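Local coordinates for protein putative oxidoreductase (Thermus thermophilus, PDB 2ISM) that is a putative oxidoreductase of the glucose/sorbosone dehydrogenase family, a beta-propeller protein that carries a bound calcium ion, at residues Gly169-Leu174 against Glu195-Gly200; Gly79-Pro84 against Ile140-Asp145. All blocks are in the same frame, centred on the assembly; numbering follows the deposited sequence.

Interaction 1. Residues Gly169-Leu174 against Glu195-Gly200; sequences GKILRL and EVYSLG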
ATOM      1  N   GLY B 169      25.679  20.484   7.156  1.00 10.91           N
ATOM      2  CA  GLY B 169      24.510  20.628   8.011  1.00 10.58           C
ATOM      3  C   GLY B 169      23.381  21.253   7.217  1.00 10.83           C
ATOM      4  O   GLY B 169      22.622  22.072   7.731  1.00 11.32           O
ATOM      5  N   LYS B 170      23.267  20.838   5.960  1.00 12.67           N
ATOM      6  CA  LYS B 170      22.272  21.380   5.044  1.00 10.44           C
ATOM      7  C   LYS B 170      21.550  20.325   4.231  1.00 10.53           C
ATOM      8  O   LYS B 170      21.852  19.135   4.293  1.00 10.99           O
ATOM      9  CB  LYS B 170      22.957  22.290   4.013  1.00  7.61           C
ATOM     10  CG  LYS B 170      23.897  23.363   4.556  1.00 10.61           C
ATOM     11  CD  LYS B 170      23.138  24.490   5.235  1.00  7.83           C
ATOM     12  CE  LYS B 170      24.046  25.690   5.473  1.00 17.05           C
ATOM     13  NZ  LYS B 170      25.206  25.363   6.354  1.00 14.79           N
ATOM     14  N   ILE B 171      20.566  20.802   3.478  1.00  9.09           N
ATOM     15  CA  ILE B 171      19.868  19.989   2.502  1.00  9.86           C
ATOM     16  C   ILE B 171      20.077  20.895   1.296  1.00  9.69           C
ATOM     17  O   ILE B 171      19.714  22.078   1.322  1.00 11.48           O
ATOM     18  CB  ILE B 171      18.360  19.811   2.777  1.00  9.41           C
ATOM     19  CG1 ILE B 171      18.157  18.812   3.921  1.00  9.03           C
ATOM     20  CG2 ILE B 171      17.672  19.267   1.522  1.00 14.50           C
ATOM     21  CD1 ILE B 171      16.693  18.496   4.216  1.00 16.68           C
ATOM     22  N   LEU B 172      20.710  20.358   0.261  1.00  8.13           N
ATOM     23  CA  LEU B 172      20.993  21.128  -0.936  1.00  6.83           C
ATOM     24  C   LEU B 172      20.050  20.726  -2.054  1.00  8.80           C
ATOM     25  O   LEU B 172      19.513  19.621  -2.047  1.00 11.00           O
ATOM     26  CB  LEU B 172      22.441  20.877  -1.381  1.00  9.18           C
ATOM     27  CG  LEU B 172      23.507  20.876  -0.272  1.00  9.65           C
ATOM     28  CD1 LEU B 172      24.848  20.429  -0.845  1.00  8.84           C
ATOM     29  CD2 LEU B 172      23.616  22.259   0.341  1.00 10.46           C
ATOM     30  N   ARG B 173      19.845  21.629  -3.010  1.00  7.82           N
ATOM     31  CA  ARG B 173      18.993  21.330  -4.154  1.00 11.61           C
ATOM     32  C   ARG B 173      19.692  21.818  -5.418  1.00  8.59           C
ATOM     33  O   ARG B 173      20.010  23.000  -5.551  1.00 14.29           O
ATOM     34  CB  ARG B 173      17.624  21.995  -4.035  1.00 12.12           C
ATOM     35  CG  ARG B 173      16.656  21.480  -5.089  1.00 11.92           C
ATOM     36  CD  ARG B 173      15.297  22.136  -4.991  1.00 14.22           C
ATOM     37  NE  ARG B 173      15.367  23.551  -5.315  1.00 19.55           N
ATOM     38  CZ  ARG B 173      14.373  24.233  -5.870  1.00 19.17           C
ATOM     39  NH1 ARG B 173      13.236  23.623  -6.163  1.00 22.06           N
ATOM     40  NH2 ARG B 173      14.514  25.525  -6.128  1.00 17.88           N
ATOM     41  N   LEU B 174      19.928  20.894  -6.337  1.00 10.56           N
ATOM     42  CA  LEU B 174      20.634  21.200  -7.570  1.00 11.66           C
ATOM     43  C   LEU B 174      19.872  20.715  -8.798  1.00 12.61           C
ATOM     44  O   LEU B 174      18.916  19.958  -8.685  1.00 12.38           O
ATOM     45  CB  LEU B 174      21.988  20.492  -7.553  1.00 12.25           C
ATOM     46  CG  LEU B 174      22.783  20.406  -6.247  1.00 15.02           C
ATOM     47  CD1 LEU B 174      23.927  19.412  -6.428  1.00 15.40           C
ATOM     48  CD2 LEU B 174      23.316  21.777  -5.858  1.00 19.61           C
ATOM     49  N   GLU B 195      23.566  26.723  -3.462  1.00 15.56           N
ATOM     50  CA  GLU B 195      23.044  25.359  -3.487  1.00 15.64           C
ATOM     51  C   GLU B 195      22.141  25.040  -2.292  1.00 14.57           C
ATOM     52  O   GLU B 195      21.360  24.092  -2.338  1.00 15.19           O
ATOM     53  CB  GLU B 195      24.193  24.342  -3.514  1.00 15.61           C
ATOM     54  CG  GLU B 195      25.151  24.493  -4.693  1.00 16.03           C
ATOM     55  CD  GLU B 195      26.283  25.468  -4.417  1.00 18.05           C
ATOM     56  OE1 GLU B 195      26.186  26.244  -3.444  1.00 15.14           O
ATOM     57  OE2 GLU B 195      27.270  25.458  -5.183  1.00 20.29           O
ATOM     58  N   VAL B 196      22.239  25.836  -1.231  1.00 13.79           N
ATOM     59  CA  VAL B 196      21.455  25.588  -0.018  1.00 11.96           C
ATOM     60  C   VAL B 196      19.943  25.717  -0.145  1.00 17.17           C
ATOM     61  O   VAL B 196      19.430  26.739  -0.600  1.00 14.43           O
ATOM     62  CB  VAL B 196      21.916  26.504   1.138  1.00 13.16           C
ATOM     63  CG1 VAL B 196      20.999  26.331   2.347  1.00 10.71           C
ATOM     64  CG2 VAL B 196      23.343  26.170   1.517  1.00 12.34           C
ATOM     65  N   TYR B 197      19.242  24.665   0.273  1.00  9.55           N
ATOM     66  CA  TYR B 197      17.788  24.635   0.241  1.00 14.79           C
ATOM     67  C   TYR B 197      17.278  24.875   1.662  1.00 15.94           C
ATOM     68  O   TYR B 197      16.364  25.673   1.870  1.00 14.62           O
ATOM     69  CB  TYR B 197      17.295  23.286  -0.272  1.00 10.82           C
ATOM     70  CG  TYR B 197      15.807  23.235  -0.549  1.00 10.69           C
ATOM     71  CD1 TYR B 197      15.251  23.945  -1.615  1.00 12.34           C
ATOM     72  CD2 TYR B 197      14.959  22.458   0.241  1.00 11.70           C
ATOM     73  CE1 TYR B 197      13.883  23.876  -1.891  1.00 12.32           C
ATOM     74  CE2 TYR B 197      13.594  22.382  -0.023  1.00  9.67           C
ATOM     75  CZ  TYR B 197      13.065  23.090  -1.091  1.00 12.74           C
ATOM     76  OH  TYR B 197      11.723  22.991  -1.372  1.00 16.12           O
ATOM     77  N   SER B 198      17.862  24.170   2.634  1.00 13.95           N
ATOM     78  CA  SER B 198      17.499  24.340   4.044  1.00 12.73           C
ATOM     79  C   SER B 198      18.756  24.200   4.906  1.00 14.96           C
ATOM     80  O   SER B 198      19.733  23.581   4.491  1.00 11.37           O
ATOM     81  CB  SER B 198      16.432  23.319   4.477  1.00 13.96           C
ATOM     82  OG  SER B 198      16.906  21.987   4.428  1.00 14.57           O
ATOM     83  N   LEU B 199      18.740  24.787   6.097  1.00 13.90           N
ATOM     84  CA  LEU B 199      19.909  24.727   6.974  1.00 15.60           C
ATOM     85  C   LEU B 199      19.526  24.365   8.404  1.00 14.27           C
ATOM     86  O   LEU B 199      18.357  24.132   8.698  1.00 13.10           O
ATOM     87  CB  LEU B 199      20.643  26.075   6.970  1.00 11.29           C
ATOM     88  CG  LEU B 199      19.904  27.278   7.573  1.00 14.29           C
ATOM     89  CD1 LEU B 199      20.913  28.356   7.946  1.00 20.86           C
ATOM     90  CD2 LEU B 199      18.868  27.812   6.594  1.00 18.11           C
ATOM     91  N   GLY B 200      20.517  24.324   9.289  1.00 15.14           N
ATOM     92  CA  GLY B 200      20.252  23.990  10.678  1.00 15.21           C
ATOM     93  C   GLY B 200      20.020  22.510  10.917  1.00 17.05           C
ATOM     94  O   GLY B 200      19.231  22.129  11.786  1.00 17.62           O
TER
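Ile171 and Ser198 form an antiparallel hydrogen-bonded pair, with 5.2 Å between their CA atoms, and one residue further on the register slips. Leu172 lies across from Val196 rather than Tyr197, so Tyr197 and Ser198 both face Ile171: a classic beta bulge. The carbonyl oxygen of Ile171 takes both amides, Tyr197 N at 2.8 Å and Ser198 N at 3.1 Å, each in the carbonyl plane. Ile171 N returns a bond to Ser198 O, and beyond the bulge Arg173 N reaches Glu195 O at 3.0 Å.

The chain turns a corner at Tyr197, and backbone bonds continue on both sides of the bulge. Strand 170-174 is the third and strand 196-199 the outermost of a four-stranded antiparallel blade of the propeller, and the side chains of Ile171, Tyr197 and Ser198 pack on Ile237 of the next blade. Ser198 OG lies 3.1 Å from Ile171 CB and is hydrogen-bonded to His201. The Tyr197 side chain leans toward strand 170-174, and with CG anti to the backbone N (chi1 -171°) its ring crosses the Arg173 side chain obliquely. Tyr197 CE1 sits over one face of the guanidinium, offset toward its rim, with the two planes 39° apart.

Lys170 runs beside Leu199, pointing the same way, and crosses the side chain of Val196 at a slant; Lys170 CD presses to 3.4 Å from Leu199 CB, a tight carbon contact. Bends at chi2 and chi4 bring Lys170 NZ to the carbonyl oxygens of Asp163, Ser166 and Gly168, a buried ammonium held by backbone acceptors. Leu174 CD2 meets the aliphatic part of Glu195 at CG, 3.5 Å away, while the carboxylate pairs with Arg193.

Interaction 2. Residues Gly79-Pro84 against Ile140-Asp145; sequences GLALHP and IAFGPD
Two first torsions set up the meeting of Phe142 with Pro84 and of Ile140 with the backbone of Gly79 and Leu80. In Phe142, CG lies anti to the carbonyl carbon (chi1 -73°), and the ring is turned so that one face receives the proline. Pro84 CD stands 3.5 Å from the centroid of the Phe142 ring and close to the ring normal, a CH-pi contact over the centre, and the two side chains cross at about a right angle. Leu82 O approaches the same ring obliquely, 3.2 Å from Phe142 CD2, and Tyr93 meets it edge-to-face.

In Ile140, CG1 stands between the backbone N and the carbonyl carbon (chi1 65°), which directs it onto the other strand, 3.6 Å from Leu80 N. At Gly79 no side chain stands between the strands, and its CA comes to 5.1 Å from Ile140 CA. Ala81 CB fills in between, in contact with both Ile140 CG1 and Phe142 CD2.

No direct hydrogen bond joins the strands. Water 1 spans them instead, accepting from Leu80 N at 3.0 Å and donating to Ile140 O at 2.7 Å. Strands 79-82 and 140-142 run 19° from parallel, and each is the first strand of its own four-stranded antiparallel sheet, an arrangement typical of the inner strands of successive blades in a beta-propeller.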
ATOM      1  N   GLY B  79      24.842   7.756  -0.688  1.00  7.89           N
ATOM      2  CA  GLY B  79      23.536   7.942  -1.306  1.00  9.77           C
ATOM      3  C   GLY B  79      23.700   7.493  -2.744  1.00 12.26           C
ATOM      4  O   GLY B  79      24.810   7.491  -3.285  1.00 11.95           O
ATOM      5  N   LEU B  80      22.582   7.133  -3.373  1.00  8.79           N
ATOM      6  CA  LEU B  80      22.588   6.667  -4.760  1.00 12.72           C
ATOM      7  C   LEU B  80      21.252   7.033  -5.408  1.00 12.97           C
ATOM      8  O   LEU B  80      20.204   6.882  -4.782  1.00 13.11           O
ATOM      9  CB  LEU B  80      22.765   5.143  -4.785  1.00 12.44           C
ATOM     10  CG  LEU B  80      23.050   4.429  -6.105  1.00 18.93           C
ATOM     11  CD1 LEU B  80      24.480   4.713  -6.542  1.00 19.23           C
ATOM     12  CD2 LEU B  80      22.845   2.932  -5.923  1.00 21.76           C
ATOM     13  N   ALA B  81      21.283   7.519  -6.646  1.00  9.49           N
ATOM     14  CA  ALA B  81      20.039   7.867  -7.334  1.00  9.62           C
ATOM     15  C   ALA B  81      20.209   7.920  -8.844  1.00 13.17           C
ATOM     16  O   ALA B  81      21.203   8.439  -9.348  1.00 14.83           O
ATOM     17  CB  ALA B  81      19.506   9.206  -6.825  1.00 11.67           C
ATOM     18  N   LEU B  82      19.235   7.375  -9.565  1.00 13.72           N
ATOM     19  CA  LEU B  82      19.287   7.377 -11.024  1.00 14.70           C
ATOM     20  C   LEU B  82      18.814   8.729 -11.551  1.00 14.47           C
ATOM     21  O   LEU B  82      17.984   9.390 -10.923  1.00 13.88           O
ATOM     22  CB  LEU B  82      18.380   6.279 -11.599  1.00 16.03           C
ATOM     23  CG  LEU B  82      18.565   4.837 -11.125  1.00 14.75           C
ATOM     24  CD1 LEU B  82      17.521   3.953 -11.793  1.00 18.11           C
ATOM     25  CD2 LEU B  82      19.963   4.348 -11.465  1.00 14.32           C
ATOM     26  N   HIS B  83      19.346   9.136 -12.699  1.00 12.67           N
ATOM     27  CA  HIS B  83      18.947  10.394 -13.322  1.00 14.10           C
ATOM     28  C   HIS B  83      17.442  10.281 -13.577  1.00 16.46           C
ATOM     29  O   HIS B  83      16.949   9.208 -13.904  1.00 16.84           O
ATOM     30  CB  HIS B  83      19.699  10.578 -14.647  1.00 14.80           C
ATOM     31  CG  HIS B  83      19.471  11.905 -15.299  1.00 13.94           C
ATOM     32  ND1 HIS B  83      18.255  12.275 -15.833  1.00 17.75           N
ATOM     33  CD2 HIS B  83      20.305  12.952 -15.503  1.00 15.03           C
ATOM     34  CE1 HIS B  83      18.351  13.493 -16.339  1.00 13.18           C
ATOM     35  NE2 HIS B  83      19.585  13.925 -16.151  1.00 17.19           N
ATOM     36  N   PRO B  84      16.691  11.383 -13.412  1.00 14.49           N
ATOM     37  CA  PRO B  84      15.241  11.348 -13.638  1.00 16.38           C
ATOM     38  C   PRO B  84      14.825  10.781 -14.998  1.00 21.01           C
ATOM     39  O   PRO B  84      13.767  10.161 -15.119  1.00 20.08           O
ATOM     40  CB  PRO B  84      14.836  12.811 -13.475  1.00 18.98           C
ATOM     41  CG  PRO B  84      15.782  13.289 -12.431  1.00 17.88           C
ATOM     42  CD  PRO B  84      17.105  12.699 -12.900  1.00 10.23           C
ATOM     43  N   ILE B 140      20.742  11.158  -1.068  1.00  9.24           N
ATOM     44  CA  ILE B 140      20.453  11.948  -2.256  1.00  9.22           C
ATOM     45  C   ILE B 140      19.252  11.354  -2.964  1.00  9.92           C
ATOM     46  O   ILE B 140      19.028  10.148  -2.910  1.00 11.06           O
ATOM     47  CB  ILE B 140      21.644  12.002  -3.252  1.00  8.83           C
ATOM     48  CG1 ILE B 140      21.940  10.611  -3.823  1.00 11.30           C
ATOM     49  CG2 ILE B 140      22.864  12.579  -2.565  1.00  6.65           C
ATOM     50  CD1 ILE B 140      22.964  10.623  -4.974  1.00 10.80           C
ATOM     51  N   ALA B 141      18.480  12.208  -3.625  1.00  9.97           N
ATOM     52  CA  ALA B 141      17.301  11.750  -4.336  1.00 11.91           C
ATOM     53  C   ALA B 141      16.742  12.868  -5.191  1.00 13.37           C
ATOM     54  O   ALA B 141      16.876  14.044  -4.858  1.00 11.72           O
ATOM     55  CB  ALA B 141      16.239  11.284  -3.345  1.00 11.76           C
ATOM     56  N   PHE B 142      16.115  12.490  -6.295  1.00  8.42           N
ATOM     57  CA  PHE B 142      15.507  13.460  -7.190  1.00 10.08           C
ATOM     58  C   PHE B 142      14.051  13.609  -6.771  1.00 12.98           C
ATOM     59  O   PHE B 142      13.332  12.619  -6.623  1.00 13.19           O
ATOM     60  CB  PHE B 142      15.628  12.973  -8.630  1.00 10.87           C
ATOM     61  CG  PHE B 142      17.028  13.084  -9.180  1.00 12.77           C
ATOM     62  CD1 PHE B 142      17.481  14.285  -9.720  1.00  9.16           C
ATOM     63  CD2 PHE B 142      17.905  12.008  -9.109  1.00 12.01           C
ATOM     64  CE1 PHE B 142      18.791  14.416 -10.184  1.00 14.27           C
ATOM     65  CE2 PHE B 142      19.221  12.123  -9.569  1.00 12.93           C
ATOM     66  CZ  PHE B 142      19.666  13.328 -10.107  1.00 12.83           C
ATOM     67  N   GLY B 143      13.626  14.848  -6.561  1.00 11.20           N
ATOM     68  CA  GLY B 143      12.260  15.092  -6.133  1.00 12.83           C
ATOM     69  C   GLY B 143      11.249  15.211  -7.256  1.00 16.54           C
ATOM     70  O   GLY B 143      11.594  15.057  -8.430  1.00 15.58           O
ATOM     71  N   PRO B 144       9.978  15.481  -6.915  1.00 17.22           N
ATOM     72  CA  PRO B 144       8.884  15.628  -7.881  1.00 20.29           C
ATOM     73  C   PRO B 144       9.159  16.740  -8.885  1.00 20.63           C
ATOM     74  O   PRO B 144       8.597  16.753  -9.980  1.00 25.81           O
ATOM     75  CB  PRO B 144       7.681  15.958  -6.996  1.00 21.18           C
ATOM     76  CG  PRO B 144       7.999  15.271  -5.711  1.00 20.38           C
ATOM     77  CD  PRO B 144       9.470  15.564  -5.534  1.00 20.07           C
ATOM     78  N   ASP B 145      10.016  17.681  -8.496  1.00 17.27           N
ATOM     79  CA  ASP B 145      10.360  18.804  -9.354  1.00 18.58           C
ATOM     80  C   ASP B 145      11.523  18.471 -10.285  1.00 16.00           C
ATOM     81  O   ASP B 145      11.969  19.318 -11.053  1.00 20.45           O
ATOM     82  CB  ASP B 145      10.712  20.034  -8.505  1.00 16.53           C
ATOM     83  CG  ASP B 145      11.803  19.749  -7.480  1.00 21.16           C
ATOM     84  OD1 ASP B 145      12.433  18.670  -7.548  1.00 17.56           O
ATOM     85  OD2 ASP B 145      12.033  20.613  -6.609  1.00 15.80           O
TER
HETATM   86  O   HOH W   1      20.313   8.111  -1.744  1.00 15.35           O

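Both interactions involve the blade built from strands 140-142, 148-151, 170-174 and 196-199, at its two extremes. Interaction 1 is internal to the blade and buried, joining its last two strands by direct backbone hydrogen bonds; interaction 2 is partly buried and sets the blade's first strand against the first strand of the preceding one. Here the within-blade contact rests on backbone pairing, the between-blade one on apolar and CH-pi contacts and a bridging water. The centres of the two interactions lie about 15 Å apart. A salt bridge from Arg173 to Asp145 joins their segments, although Asp145, at the exposed end of 140-145, takes no part in the contact with 79-84.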